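Local coordinates for protein HI_1472 (Haemophilus influenzae, PDB 3PSH) that binds molybdate and tungstate in the periplasm and serves as the solute-binding protein of the low-affinity molybdate importer MolBCA, at residues T28-I31 with A32-D36; D313-Q316 with K317-T321. All coordinates share one frame; numbering follows the deposited sequence.

Contact 1 takes in helix 26-34 from T28 to its C-terminal end, together with the two residues that follow; H26 and Q27, which open the helix, bind molybdate. Contact 2 is the C-terminal end of helix 307-319, the last helix of the chain. Their centres lie 12 Å apart, and the two meet through polar ends: Y314 OH probably hydrogen-bonds Q34 OE1 at 2.7 Å, and Y319 OH does the same with N30 OD1 at 2.8 Å. Neither contact touches the ion. The side chain of N30 is about 9 Å from the molybdate and that of Y319 about 13 Å, so the joining residues lie outside the ion's first shell.

Contact 1. Residues T28-I31 with A32-D36; sequences TLNI and AVQLD
I31 and L35 lie side by side one turn apart on helix 26-34, the helix of a beta-alpha-beta unit that runs from strand 21-24 to strand 41-44 in the parallel sheet of one lobe. Their branches run the same way, and I31 CG2 meets L35 CD1 at 3.9 Å. That methyl is placed by I31's first torsion, which leaves CG2 anti to the backbone N and beside the carbonyl carbon. On this face both residues pack on I147 of helix 132-151. A32 has only a methyl to offer; its CB lies beside the carbonyl oxygens of T28 and L29, 3.6 Å from T28 O, and touches I41 of strand 41-44. Its amide makes a straight bond to T28 O, 2.8 Å long with 164° at the hydrogen.

The buried polar face belongs to N30 and Q34, whose side chains cross obliquely with their amide planes 37° apart. With Q34 CG anti to its carbonyl carbon (chi1 -62°) and the chain extended beyond, the amide reaches back along the helix, and NE2 makes a weak bond to N30 OD1 at 3.2 Å. Stronger partners lie outside. Y56 and Y319 both hydrogen-bond N30 OD1, E284 takes N30 ND2 and Q34 NE2 through its two carboxylate oxygens, and Y314 binds Q34 OE1. This network satisfies both amides and would fix which way round each is turned.

Just past the helix, D36 has the positive phi of a Schellman motif, and its N bonds back to V33 O at 3.0 Å. One residue earlier the last regular helix bond, L35 N to I31 O, is 2.8 Å long and lies in the carbonyl plane.

Contact 2. Residues D313-Q316 with K317-T321; sequences DYYQ and KFYRT
F318 sets its ring edge against the face of Y314, an edge-to-face pair one turn apart near the C-terminal end of helix 307-319. F318 CD2 stands 3.6 Å above the middle of the Y314 ring; the centroids are 4.9 Å apart and the planes meet at 55°. Y314 swings its ring beside its own carbonyl carbon (chi1 -173°) while F318 keeps CG beside its backbone N; set by these different torsions, the side chains cross at about a right angle.

Y315 and Y319 repeat the one-turn spacing with a different geometry. Their rings are oblique, planes 49° apart, and Y319 CD2 lies over the centre of the Y315 ring, 3.6 Å from Y315 CD2. One water joins the hydroxyls, donating to Y315 OH at 2.8 Å and to Y319 OH at 3.0 Å. Y315 OH also bonds E273, and Y319 OH bonds N30 OD1 of helix 26-34.

Around K317 to Y319 the helix widens into a pi-type turn, and R320 leaves it with positive phi, its CA-H directed at Q316 O.

On the outer side K317 NZ forms a salt bridge with E159 of helix 154-165. Y314 and F318 pack on L160 and A163 of that same helix, Y314 also touches P283 and L288 of helix 283-297, and Y319 lies on V33 of helix 26-34.

Contact 1. Residues T28-I31 with A32-D36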
loop_
_atom_site.group_PDB
_atom_site.type_symbol
_atom_site.label_atom_id
_atom_site.label_comp_id
_atom_site.label_asym_id
_atom_site.label_seq_id
_atom_site.Cartn_x
_atom_site.Cartn_y
_atom_site.Cartn_z
ATOM N N THR A 28 -6.170 -4.793 -0.227
ATOM C CA THR A 28 -6.891 -5.704 -1.138
ATOM C C THR A 28 -8.065 -4.936 -1.837
ATOM O O THR A 28 -8.316 -5.180 -3.010
ATOM C CB THR A 28 -7.507 -6.827 -0.341
ATOM O OG1 THR A 28 -6.483 -7.721 0.120
ATOM C CG2 THR A 28 -8.531 -7.588 -1.179
ATOM N N LEU A 29 -8.775 -4.018 -1.148
ATOM C CA LEU A 29 -9.852 -3.262 -1.753
ATOM C C LEU A 29 -9.326 -2.526 -2.992
ATOM O O LEU A 29 -9.967 -2.557 -4.008
ATOM C CB LEU A 29 -10.511 -2.309 -0.694
ATOM C CG LEU A 29 -11.731 -1.499 -1.175
ATOM C CD1 LEU A 29 -12.754 -2.460 -1.941
ATOM C CD2 LEU A 29 -12.348 -0.923 0.086
ATOM N N ASN A 30 -8.172 -1.844 -2.877
ATOM C CA ASN A 30 -7.653 -1.015 -3.973
ATOM C C ASN A 30 -7.294 -1.992 -5.126
ATOM O O ASN A 30 -7.540 -1.679 -6.253
ATOM C CB ASN A 30 -6.420 -0.252 -3.424
ATOM C CG ASN A 30 -5.743 0.583 -4.497
ATOM O OD1 ASN A 30 -6.426 1.144 -5.396
ATOM N ND2 ASN A 30 -4.424 0.707 -4.374
ATOM N N ILE A 31 -6.690 -3.120 -4.801
ATOM C CA ILE A 31 -6.452 -4.155 -5.874
ATOM C C ILE A 31 -7.746 -4.553 -6.576
ATOM O O ILE A 31 -7.791 -4.602 -7.820
ATOM C CB ILE A 31 -5.570 -5.337 -5.353
ATOM C CG1 ILE A 31 -4.139 -4.850 -4.966
ATOM C CG2 ILE A 31 -5.642 -6.571 -6.395
ATOM C CD1 ILE A 31 -3.386 -5.790 -4.115
ATOM N N ALA A 32 -8.769 -4.881 -5.785
ATOM C CA ALA A 32 -10.049 -5.330 -6.373
ATOM C C ALA A 32 -10.645 -4.261 -7.242
ATOM O O ALA A 32 -11.247 -4.600 -8.307
ATOM C CB ALA A 32 -11.098 -5.697 -5.294
ATOM N N VAL A 33 -10.473 -2.979 -6.853
ATOM C CA VAL A 33 -10.997 -1.917 -7.679
ATOM C C VAL A 33 -10.247 -1.978 -9.019
ATOM O O VAL A 33 -10.817 -1.770 -10.123
ATOM C CB VAL A 33 -10.828 -0.518 -6.952
ATOM C CG1 VAL A 33 -11.015 0.653 -7.961
ATOM C CG2 VAL A 33 -11.779 -0.429 -5.760
ATOM N N GLN A 34 -8.951 -2.228 -8.943
ATOM C CA GLN A 34 -8.152 -2.203 -10.190
ATOM C C GLN A 34 -8.325 -3.458 -11.044
ATOM O O GLN A 34 -7.785 -3.595 -12.143
ATOM C CB GLN A 34 -6.653 -1.936 -9.941
ATOM C CG GLN A 34 -6.473 -0.531 -9.278
ATOM C CD GLN A 34 -4.991 -0.309 -8.935
ATOM O OE1 GLN A 34 -4.140 -0.256 -9.854
ATOM N NE2 GLN A 34 -4.673 -0.263 -7.621
ATOM N N LEU A 35 -8.891 -4.495 -10.433
ATOM C CA LEU A 35 -9.300 -5.721 -11.149
ATOM C C LEU A 35 -10.748 -5.574 -11.676
ATOM O O LEU A 35 -11.240 -6.537 -12.350
ATOM C CB LEU A 35 -9.229 -6.903 -10.166
ATOM C CG LEU A 35 -7.854 -7.335 -9.745
ATOM C CD1 LEU A 35 -8.064 -8.505 -8.792
ATOM C CD2 LEU A 35 -6.896 -7.738 -10.959
ATOM N N ASP A 36 -11.388 -4.411 -11.465
ATOM C CA ASP A 36 -12.812 -4.111 -11.910
ATOM C C ASP A 36 -13.686 -5.202 -11.266
ATOM O O ASP A 36 -14.593 -5.736 -11.946
ATOM C CB ASP A 36 -13.042 -4.240 -13.450
ATOM C CG ASP A 36 -14.242 -3.387 -13.961
ATOM O OD1 ASP A 36 -14.872 -2.637 -13.179
ATOM O OD2 ASP A 36 -14.560 -3.537 -15.186
#

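Contact 2. Residues D313-Q316 with K317-T321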
loop_
_atom_site.group_PDB
_atom_site.type_symbol
_atom_site.label_atom_id
_atom_site.label_comp_id
_atom_site.label_asym_id
_atom_site.label_seq_id
_atom_site.Cartn_x
_atom_site.Cartn_y
_atom_site.Cartn_z
ATOM N N ASP A 313 -2.456 6.558 -18.857
ATOM C CA ASP A 313 -2.659 5.256 -19.479
ATOM C C ASP A 313 -3.061 4.195 -18.370
ATOM O O ASP A 313 -3.942 3.353 -18.552
ATOM C CB ASP A 313 -1.374 4.758 -20.182
ATOM C CG ASP A 313 -1.056 5.551 -21.454
ATOM O OD1 ASP A 313 -1.993 6.220 -21.937
ATOM O OD2 ASP A 313 0.161 5.523 -21.837
ATOM N N TYR A 314 -2.360 4.306 -17.231
ATOM C CA TYR A 314 -2.549 3.421 -16.101
ATOM C C TYR A 314 -3.952 3.654 -15.484
ATOM O O TYR A 314 -4.685 2.638 -15.208
ATOM C CB TYR A 314 -1.446 3.665 -15.024
ATOM C CG TYR A 314 -1.460 2.625 -13.826
ATOM C CD1 TYR A 314 -0.522 1.649 -13.772
ATOM C CD2 TYR A 314 -2.490 2.642 -12.916
ATOM C CE1 TYR A 314 -0.543 0.649 -12.700
ATOM C CE2 TYR A 314 -2.521 1.781 -11.837
ATOM C CZ TYR A 314 -1.558 0.720 -11.745
ATOM O OH TYR A 314 -1.602 -0.249 -10.722
ATOM N N TYR A 315 -4.308 4.906 -15.257
ATOM C CA TYR A 315 -5.606 5.237 -14.646
ATOM C C TYR A 315 -6.722 4.815 -15.607
ATOM O O TYR A 315 -7.683 4.221 -15.146
ATOM C CB TYR A 315 -5.738 6.690 -14.218
ATOM C CG TYR A 315 -5.296 6.924 -12.807
ATOM C CD1 TYR A 315 -3.975 6.682 -12.376
ATOM C CD2 TYR A 315 -6.204 7.389 -11.833
ATOM C CE1 TYR A 315 -3.622 6.941 -10.987
ATOM C CE2 TYR A 315 -5.849 7.706 -10.501
ATOM C CZ TYR A 315 -4.506 7.435 -10.070
ATOM O OH TYR A 315 -4.242 7.687 -8.732
ATOM N N GLN A 316 -6.548 4.998 -16.910
ATOM C CA GLN A 316 -7.688 4.692 -17.801
ATOM C C GLN A 316 -7.876 3.160 -17.825
ATOM O O GLN A 316 -9.047 2.692 -17.842
ATOM C CB GLN A 316 -7.382 5.234 -19.219
ATOM C CG GLN A 316 -7.333 6.782 -19.244
ATOM C CD GLN A 316 -8.702 7.439 -19.181
ATOM O OE1 GLN A 316 -9.729 6.784 -19.239
ATOM N NE2 GLN A 316 -8.711 8.778 -18.963
ATOM N N LYS A 317 -6.747 2.411 -17.718
ATOM C CA LYS A 317 -6.782 0.938 -17.744
ATOM C C LYS A 317 -7.341 0.297 -16.465
ATOM O O LYS A 317 -8.350 -0.473 -16.523
ATOM C CB LYS A 317 -5.434 0.317 -18.127
ATOM C CG LYS A 317 -5.386 -1.168 -17.903
ATOM C CD LYS A 317 -5.945 -1.944 -19.099
ATOM C CE LYS A 317 -5.941 -3.452 -18.781
ATOM N NZ LYS A 317 -6.868 -4.079 -19.906
ATOM N N PHE A 318 -6.856 0.776 -15.284
ATOM C CA PHE A 318 -7.138 0.066 -14.018
ATOM C C PHE A 318 -8.173 0.774 -13.194
ATOM O O PHE A 318 -8.840 0.107 -12.363
ATOM C CB PHE A 318 -5.781 -0.124 -13.259
ATOM C CG PHE A 318 -4.865 -1.097 -14.024
ATOM C CD1 PHE A 318 -5.277 -2.401 -14.249
ATOM C CD2 PHE A 318 -3.653 -0.682 -14.601
ATOM C CE1 PHE A 318 -4.521 -3.287 -15.003
ATOM C CE2 PHE A 318 -2.865 -1.567 -15.345
ATOM C CZ PHE A 318 -3.258 -2.896 -15.535
ATOM N N TYR A 319 -8.274 2.109 -13.322
ATOM C CA TYR A 319 -9.338 2.797 -12.576
ATOM C C TYR A 319 -10.483 3.253 -13.441
ATOM O O TYR A 319 -11.413 3.798 -12.911
ATOM C CB TYR A 319 -8.791 4.013 -11.798
ATOM C CG TYR A 319 -7.857 3.666 -10.640
ATOM C CD1 TYR A 319 -8.349 2.988 -9.491
ATOM C CD2 TYR A 319 -6.483 4.035 -10.686
ATOM C CE1 TYR A 319 -7.515 2.704 -8.380
ATOM C CE2 TYR A 319 -5.649 3.804 -9.529
ATOM C CZ TYR A 319 -6.148 3.082 -8.448
ATOM O OH TYR A 319 -5.373 2.897 -7.346
ATOM N N ARG A 320 -10.395 3.027 -14.750
ATOM C CA ARG A 320 -11.457 3.332 -15.759
ATOM C C ARG A 320 -11.851 4.849 -15.713
ATOM O O ARG A 320 -13.026 5.296 -15.992
ATOM C CB ARG A 320 -12.675 2.381 -15.513
ATOM C CG ARG A 320 -12.338 0.940 -15.473
ATOM C CD ARG A 320 -13.513 0.119 -14.837
ATOM N NE ARG A 320 -13.465 0.359 -13.374
ATOM C CZ ARG A 320 -12.608 -0.222 -12.492
ATOM N NH1 ARG A 320 -11.602 -0.988 -12.870
ATOM N NH2 ARG A 320 -12.710 0.106 -11.217
ATOM N N THR A 321 -10.871 5.662 -15.342
ATOM C CA THR A 321 -11.050 7.108 -15.325
ATOM C C THR A 321 -9.684 7.809 -15.495
ATOM O O THR A 321 -8.656 7.132 -15.531
ATOM C CB THR A 321 -11.779 7.621 -14.052
ATOM O OG1 THR A 321 -12.174 8.980 -14.321
ATOM C CG2 THR A 321 -10.949 7.539 -12.791
HETATM O O HOH W 1 -3.984 5.490 -7.048
#